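Local coordinates for protein alpha-/beta-galactoside alpha-2,3-sialyltransferase (PDB 2ZWI) that probably transfers sialic acid from a CMP-linked donor to galactosides in alpha-2,3 linkage, with the nucleotide bound between the two halves of a GT-B fold, at residues N30-W36 / I50-K56; Y117-D122 / A350-V354. One frame throughout, in Å; residues are numbered along the deposited sequence.

Interaction 1 of 2, residues N30-W36 / I50-K56; sequences NKKLISW and INGSFFK
Ile50 meets strand 31-36 in two ways. Its O accepts a bond from Lys32 NZ at 2.7 Å, and its CD1 lies 3.6 Å from Ile34 CD1. The same ammonium also bonds the O atoms of Asn30 and Ser28, so three carbonyls share this buried charge. Asn51, with positive phi, closes helix 44-50 in a Schellman motif. It starts the strand pairing by taking the Lys32 N-H on its O, while its ND2 bonds Asn29 O and its side chain crosses that of Lys31 almost perpendicularly. At Gly52 the bare CA comes within 3.2 Å of Lys32 O in a CA-H...O contact. Ser53 then donates its N to that oxygen and takes Ile34 N on its own O. In one of its two conformers Lys31 bends at chi2 (75°) and chi4, carrying NZ to Ser53 OG at 2.8 Å, a bond the other copy may not keep. Phe54 has CG anti to its backbone N (chi1 -167°), turning the ring toward strand 31-36 on the face of the sheet that carries Ile34: Ile34 O lies over one face, Trp36 O sits in plane at the edge near CZ, and CD1 touches Ile34 CG2 at 3.7 Å. That methyl also rests over the indole of Trp36. Phe55 N bonds Ile34 O at 2.8 Å, and its ring edge brings CE2 to 3.8 Å from Leu33 CD2. In this parallel pairing of a beta-alpha-beta unit, strand 52-54 forms the sheet edge, strand 3-10 flanks strand 31-36 beyond, helix 58-70 packs on Leu33 and Phe55, and helix 14-26 covers Lys32, Ile50 and Trp36.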
loop_
_atom_site.group_PDB
_atom_site.type_symbol
_atom_site.label_atom_id
_atom_site.label_comp_id
_atom_site.label_asym_id
_atom_site.label_seq_id
_atom_site.Cartn_x
_atom_site.Cartn_y
_atom_site.Cartn_z
ATOM N N ASN A 30 -19.930 6.357 -13.471
ATOM C CA ASN A 30 -20.447 6.894 -12.210
ATOM C C ASN A 30 -19.676 8.145 -11.818
ATOM O O ASN A 30 -18.473 8.236 -12.088
ATOM C CB ASN A 30 -20.318 5.877 -11.080
ATOM C CG ASN A 30 -21.103 4.622 -11.336
ATOM O OD1 ASN A 30 -22.242 4.675 -11.792
ATOM N ND2 ASN A 30 -20.501 3.480 -11.043
ATOM N N LYS A 31 -20.365 9.095 -11.184
ATOM C CA LYS A 31 -19.706 10.279 -10.642
ATOM C C LYS A 31 -18.714 9.832 -9.572
ATOM O O LYS A 31 -19.016 8.951 -8.764
ATOM C CB LYS A 31 -20.729 11.268 -10.065
ATOM C CG LYS A 31 -20.120 12.551 -9.464
ATOM C CD LYS A 31 -19.660 13.529 -10.545
ATOM C CE LYS A 31 -18.948 14.741 -9.957
ATOM N NZ LYS A 31 -17.716 14.368 -9.203
ATOM N N LYS A 32 -17.521 10.421 -9.592
ATOM C CA LYS A 32 -16.483 10.065 -8.622
ATOM C C LYS A 32 -16.054 11.291 -7.820
ATOM O O LYS A 32 -15.856 12.370 -8.385
ATOM C CB LYS A 32 -15.284 9.445 -9.341
ATOM C CG LYS A 32 -15.637 8.164 -10.100
ATOM C CD LYS A 32 -14.496 7.680 -10.960
ATOM C CE LYS A 32 -14.950 6.552 -11.892
ATOM N NZ LYS A 32 -15.914 7.016 -12.939
ATOM N N LEU A 33 -15.947 11.116 -6.506
ATOM C CA LEU A 33 -15.451 12.148 -5.590
ATOM C C LEU A 33 -14.122 11.664 -5.001
ATOM O O LEU A 33 -14.067 10.595 -4.379
ATOM C CB LEU A 33 -16.470 12.417 -4.479
ATOM C CG LEU A 33 -17.921 12.670 -4.917
ATOM C CD1 LEU A 33 -18.805 12.863 -3.714
ATOM C CD2 LEU A 33 -18.024 13.869 -5.852
ATOM N N ILE A 34 -13.063 12.439 -5.213
ATOM C CA ILE A 34 -11.701 11.972 -4.965
ATOM C C ILE A 34 -10.930 12.909 -4.018
ATOM O O ILE A 34 -10.944 14.136 -4.186
ATOM C CB ILE A 34 -10.913 11.823 -6.296
ATOM C CG1 ILE A 34 -11.634 10.874 -7.272
ATOM C CG2 ILE A 34 -9.505 11.326 -6.037
ATOM C CD1 ILE A 34 -11.022 10.860 -8.669
ATOM N N SER A 35 -10.270 12.332 -3.018
ATOM C CA SER A 35 -9.399 13.102 -2.146
ATOM C C SER A 35 -8.185 12.260 -1.763
ATOM O O SER A 35 -8.258 11.433 -0.844
ATOM C CB SER A 35 -10.149 13.558 -0.898
ATOM O OG SER A 35 -9.334 14.439 -0.151
ATOM N N TRP A 36 -7.085 12.478 -2.486
ATOM C CA TRP A 36 -5.838 11.754 -2.288
ATOM C C TRP A 36 -4.779 12.733 -1.794
ATOM O O TRP A 36 -4.400 13.652 -2.517
ATOM C CB TRP A 36 -5.366 11.115 -3.608
ATOM C CG TRP A 36 -6.248 9.990 -4.181
ATOM C CD1 TRP A 36 -6.882 8.993 -3.485
ATOM C CD2 TRP A 36 -6.519 9.738 -5.568
ATOM N NE1 TRP A 36 -7.547 8.150 -4.354
ATOM C CE2 TRP A 36 -7.339 8.583 -5.636
ATOM C CE3 TRP A 36 -6.148 10.378 -6.764
ATOM C CZ2 TRP A 36 -7.811 8.061 -6.850
ATOM C CZ3 TRP A 36 -6.608 9.850 -7.970
ATOM C CH2 TRP A 36 -7.434 8.700 -8.002
ATOM N N ILE A 50 -12.942 10.729 -16.371
ATOM C CA ILE A 50 -13.427 9.753 -15.375
ATOM C C ILE A 50 -14.712 10.202 -14.648
ATOM O O ILE A 50 -15.232 9.487 -13.780
ATOM C CB ILE A 50 -12.316 9.349 -14.358
ATOM C CG1 ILE A 50 -11.904 10.537 -13.477
ATOM C CG2 ILE A 50 -11.113 8.741 -15.095
ATOM C CD1 ILE A 50 -11.089 10.136 -12.233
ATOM N N ASN A 51 -15.232 11.373 -15.022
ATOM C CA ASN A 51 -16.401 11.967 -14.359
ATOM C C ASN A 51 -16.115 12.239 -12.875
ATOM O O ASN A 51 -16.947 11.972 -11.995
ATOM C CB ASN A 51 -17.650 11.078 -14.529
ATOM C CG ASN A 51 -18.945 11.824 -14.259
ATOM O OD1 ASN A 51 -18.963 13.059 -14.160
ATOM N ND2 ASN A 51 -20.042 11.080 -14.143
ATOM N N GLY A 52 -14.934 12.787 -12.606
ATOM C CA GLY A 52 -14.508 12.985 -11.236
ATOM C C GLY A 52 -14.425 14.429 -10.816
ATOM O O GLY A 52 -14.284 15.329 -11.657
ATOM N N SER A 53 -14.526 14.635 -9.503
ATOM C CA SER A 53 -14.174 15.892 -8.849
ATOM C C SER A 53 -13.118 15.587 -7.791
ATOM O O SER A 53 -13.206 14.577 -7.088
ATOM C CB SER A 53 -15.389 16.525 -8.170
ATOM O OG SER A 53 -16.382 16.862 -9.123
ATOM N N PHE A 54 -12.129 16.471 -7.691
ATOM C CA PHE A 54 -11.087 16.362 -6.683
ATOM C C PHE A 54 -11.308 17.361 -5.563
ATOM O O PHE A 54 -11.671 18.522 -5.807
ATOM C CB PHE A 54 -9.697 16.560 -7.296
ATOM C CG PHE A 54 -8.580 16.149 -6.375
ATOM C CD1 PHE A 54 -8.199 14.815 -6.285
ATOM C CD2 PHE A 54 -7.943 17.088 -5.568
ATOM C CE1 PHE A 54 -7.199 14.417 -5.409
ATOM C CE2 PHE A 54 -6.923 16.703 -4.693
ATOM C CZ PHE A 54 -6.555 15.367 -4.608
ATOM N N PHE A 55 -11.072 16.900 -4.340
ATOM C CA PHE A 55 -11.230 17.694 -3.130
ATOM C C PHE A 55 -9.922 17.654 -2.363
ATOM O O PHE A 55 -9.326 16.585 -2.206
ATOM C CB PHE A 55 -12.385 17.136 -2.298
ATOM C CG PHE A 55 -13.691 17.151 -3.027
ATOM C CD1 PHE A 55 -14.510 18.274 -2.985
ATOM C CD2 PHE A 55 -14.084 16.064 -3.797
ATOM C CE1 PHE A 55 -15.713 18.298 -3.680
ATOM C CE2 PHE A 55 -15.267 16.081 -4.489
ATOM C CZ PHE A 55 -16.088 17.199 -4.435
ATOM N N LYS A 56 -9.463 18.822 -1.919
ATOM C CA LYS A 56 -8.194 18.931 -1.207
ATOM C C LYS A 56 -8.257 18.327 0.187
ATOM O O LYS A 56 -7.226 17.949 0.741
ATOM C CB LYS A 56 -7.739 20.390 -1.121
ATOM C CG LYS A 56 -7.235 20.972 -2.432
ATOM C CD LYS A 56 -7.397 22.484 -2.421
ATOM C CE LYS A 56 -6.820 23.133 -3.670
ATOM N NZ LYS A 56 -5.353 23.337 -3.536
#

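Interaction 2 of 2, residues Y117-D122 / A350-V354; sequences YVRLYD and ALIQV
The hydroxyl of Tyr117, whose CB lies beside Val354, is gripped by two groups beyond the contact: the carboxylate oxygen OD2 of Asp111 and the backbone N of Arg174. Its ring also meets that of Phe327, so the phenol is anchored while CB, at the root of the side chain, is the part that approaches 350-354. Val354 has two conformers and its CG2 is modelled too close to Tyr121 CB to be trusted, so the detail of that corner is doubtful. Val118, the next residue, presents a branch to each of two neighbours. CG1, anti to the backbone N (chi1 170°), reaches Ala350 CB at 3.9 Å, while CG2 touches Leu351 CD1 at 3.7 Å. The helical segments 117-122 and 350-354 cross at 88°, their axes 8.6 Å apart at the closest, and no hydrogen bond joins them. Helix 114-125 belongs with the seven-stranded sheet of the N-terminal half and helix 350-357 with the six-stranded sheet of the C-terminal half, so the contact spans the two Rossmann-like domains of the GT-B fold. The bound CMP is about 7 Å from the side chain of Leu351, which is equally near the side chains of the CMP-binding residues Ser323 and Ser324. One turn along from Tyr117, Tyr121 buries the most surface of its own in this contact. With CG anti to N (chi1 -177°) the ring extends over the first turn of helix 350-357, one face above Ala350 O, a carbonyl already bonded to Val354 N. Its CD2 is 3.6 Å from Ala350 CB, and CE1 comes obliquely within 3.5 Å of Gln353 CB, the two side chains running side by side in the same direction. Arg125 makes a cation-pi contact with this ring.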
loop_
_atom_site.group_PDB
_atom_site.type_symbol
_atom_site.label_atom_id
_atom_site.label_comp_id
_atom_site.label_asym_id
_atom_site.label_seq_id
_atom_site.Cartn_x
_atom_site.Cartn_y
_atom_site.Cartn_z
ATOM N N TYR A 117 0.345 -5.422 8.431
ATOM C CA TYR A 117 0.985 -6.739 8.569
ATOM C C TYR A 117 1.745 -6.890 9.880
ATOM O O TYR A 117 1.769 -7.977 10.471
ATOM C CB TYR A 117 1.804 -7.083 7.300
ATOM C CG TYR A 117 0.828 -7.296 6.168
ATOM C CD1 TYR A 117 0.388 -6.222 5.388
ATOM C CD2 TYR A 117 0.255 -8.550 5.945
ATOM C CE1 TYR A 117 -0.568 -6.405 4.391
ATOM C CE2 TYR A 117 -0.692 -8.741 4.939
ATOM C CZ TYR A 117 -1.103 -7.664 4.181
ATOM O OH TYR A 117 -2.048 -7.855 3.206
ATOM N N VAL A 118 2.323 -5.788 10.356
ATOM C CA VAL A 118 2.877 -5.725 11.719
ATOM C C VAL A 118 1.759 -5.935 12.758
ATOM O O VAL A 118 1.900 -6.727 13.699
ATOM C CB VAL A 118 3.674 -4.407 11.951
ATOM C CG1 VAL A 118 4.041 -4.222 13.428
ATOM C CG2 VAL A 118 4.956 -4.415 11.104
ATOM N N ARG A 119 0.628 -5.257 12.552
ATOM C CA ARG A 119 -0.519 -5.407 13.427
ATOM C C ARG A 119 -1.129 -6.818 13.388
ATOM O O ARG A 119 -1.485 -7.370 14.441
ATOM C CB ARG A 119 -1.539 -4.305 13.142
ATOM C CG ARG A 119 -1.021 -2.949 13.599
ATOM C CD ARG A 119 -1.920 -1.793 13.228
ATOM N NE ARG A 119 -1.307 -0.518 13.628
ATOM C CZ ARG A 119 -1.976 0.488 14.175
ATOM N NH1 ARG A 119 -3.274 0.372 14.417
ATOM N NH2 ARG A 119 -1.351 1.604 14.501
ATOM N N LEU A 120 -1.214 -7.413 12.197
ATOM C CA LEU A 120 -1.677 -8.805 12.059
ATOM C C LEU A 120 -0.775 -9.811 12.790
ATOM O O LEU A 120 -1.265 -10.737 13.452
ATOM C CB LEU A 120 -1.820 -9.188 10.585
ATOM C CG LEU A 120 -3.000 -8.533 9.854
ATOM C CD1 LEU A 120 -2.915 -8.757 8.347
ATOM C CD2 LEU A 120 -4.295 -9.076 10.409
ATOM N N TYR A 121 0.540 -9.630 12.672
ATOM C CA TYR A 121 1.474 -10.482 13.394
ATOM C C TYR A 121 1.256 -10.376 14.904
ATOM O O TYR A 121 1.143 -11.387 15.595
ATOM C CB TYR A 121 2.929 -10.160 13.050
ATOM C CG TYR A 121 3.883 -11.097 13.751
ATOM C CD1 TYR A 121 4.176 -12.343 13.201
ATOM C CD2 TYR A 121 4.454 -10.763 14.976
ATOM C CE1 TYR A 121 5.018 -13.230 13.840
ATOM C CE2 TYR A 121 5.329 -11.658 15.633
ATOM C CZ TYR A 121 5.597 -12.885 15.046
ATOM O OH TYR A 121 6.441 -13.790 15.657
ATOM N N ASP A 122 1.186 -9.145 15.398
ATOM C CA ASP A 122 0.989 -8.888 16.819
ATOM C C ASP A 122 -0.313 -9.523 17.313
ATOM O O ASP A 122 -0.332 -10.213 18.331
ATOM C CB ASP A 122 1.022 -7.383 17.105
ATOM C CG ASP A 122 2.444 -6.798 17.074
ATOM O OD1 ASP A 122 3.417 -7.539 17.307
ATOM O OD2 ASP A 122 2.583 -5.577 16.832
ATOM N N ALA A 350 8.232 -8.007 14.956
ATOM C CA ALA A 350 7.020 -8.325 14.192
ATOM C C ALA A 350 7.214 -8.141 12.698
ATOM O O ALA A 350 6.771 -8.972 11.897
ATOM C CB ALA A 350 5.857 -7.453 14.659
ATOM N N LEU A 351 7.848 -7.036 12.326
ATOM C CA LEU A 351 8.076 -6.744 10.921
ATOM C C LEU A 351 8.948 -7.825 10.283
ATOM O O LEU A 351 8.623 -8.331 9.206
ATOM C CB LEU A 351 8.662 -5.335 10.729
ATOM C CG LEU A 351 8.915 -4.894 9.279
ATOM C CD1 LEU A 351 7.603 -4.635 8.485
ATOM C CD2 LEU A 351 9.836 -3.686 9.233
ATOM N N ILE A 352 10.029 -8.206 10.962
ATOM C CA ILE A 352 10.919 -9.253 10.451
ATOM C C ILE A 352 10.170 -10.581 10.344
ATOM O O ILE A 352 10.212 -11.236 9.301
ATOM C CB ILE A 352 12.182 -9.427 11.338
ATOM C CG1 ILE A 352 13.088 -8.191 11.225
ATOM C CG2 ILE A 352 12.916 -10.724 10.989
ATOM C CD1 ILE A 352 14.341 -8.212 12.087
ATOM N N GLN A 353 9.484 -10.967 11.419
ATOM C CA GLN A 353 8.784 -12.248 11.440
ATOM C C GLN A 353 7.654 -12.379 10.409
ATOM O O GLN A 353 7.510 -13.437 9.802
ATOM C CB GLN A 353 8.307 -12.627 12.850
ATOM C CG GLN A 353 9.432 -12.871 13.867
ATOM C CD GLN A 353 10.439 -13.920 13.419
ATOM O OE1 GLN A 353 11.643 -13.682 13.456
ATOM N NE2 GLN A 353 9.951 -15.074 12.974
ATOM N N VAL A 354 6.856 -11.331 10.210
ATOM C CA VAL A 354 5.781 -11.381 9.198
ATOM C C VAL A 354 6.372 -11.508 7.801
ATOM O O VAL A 354 5.808 -12.185 6.932
ATOM C CB VAL A 354 4.849 -10.137 9.184
ATOM C CG1 VAL A 354 3.525 -10.477 8.488
ATOM C CG2 VAL A 354 4.561 -9.649 10.553
#

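From the N terminus, strand 3-10 and helix 14-26 lead into interaction 1, which closes a short loop: the 13 residues between 30-36 and 50-56 include nearly all of helix 44-50 and return the chain to the edge of the N-terminal sheet. That loop is finished before interaction 2 opens at 117-122, so the two contacts lie in series, neither nesting nor crossing. Interaction 2 closes only after 227 further residues, with 350-354 near the C terminus, and its loop contains most of the C-terminal sheet. One contact works within a single domain, the other between domains. The centres of interactions 1 and 2 are about 34 Å apart, on opposite sides of the chain's centre.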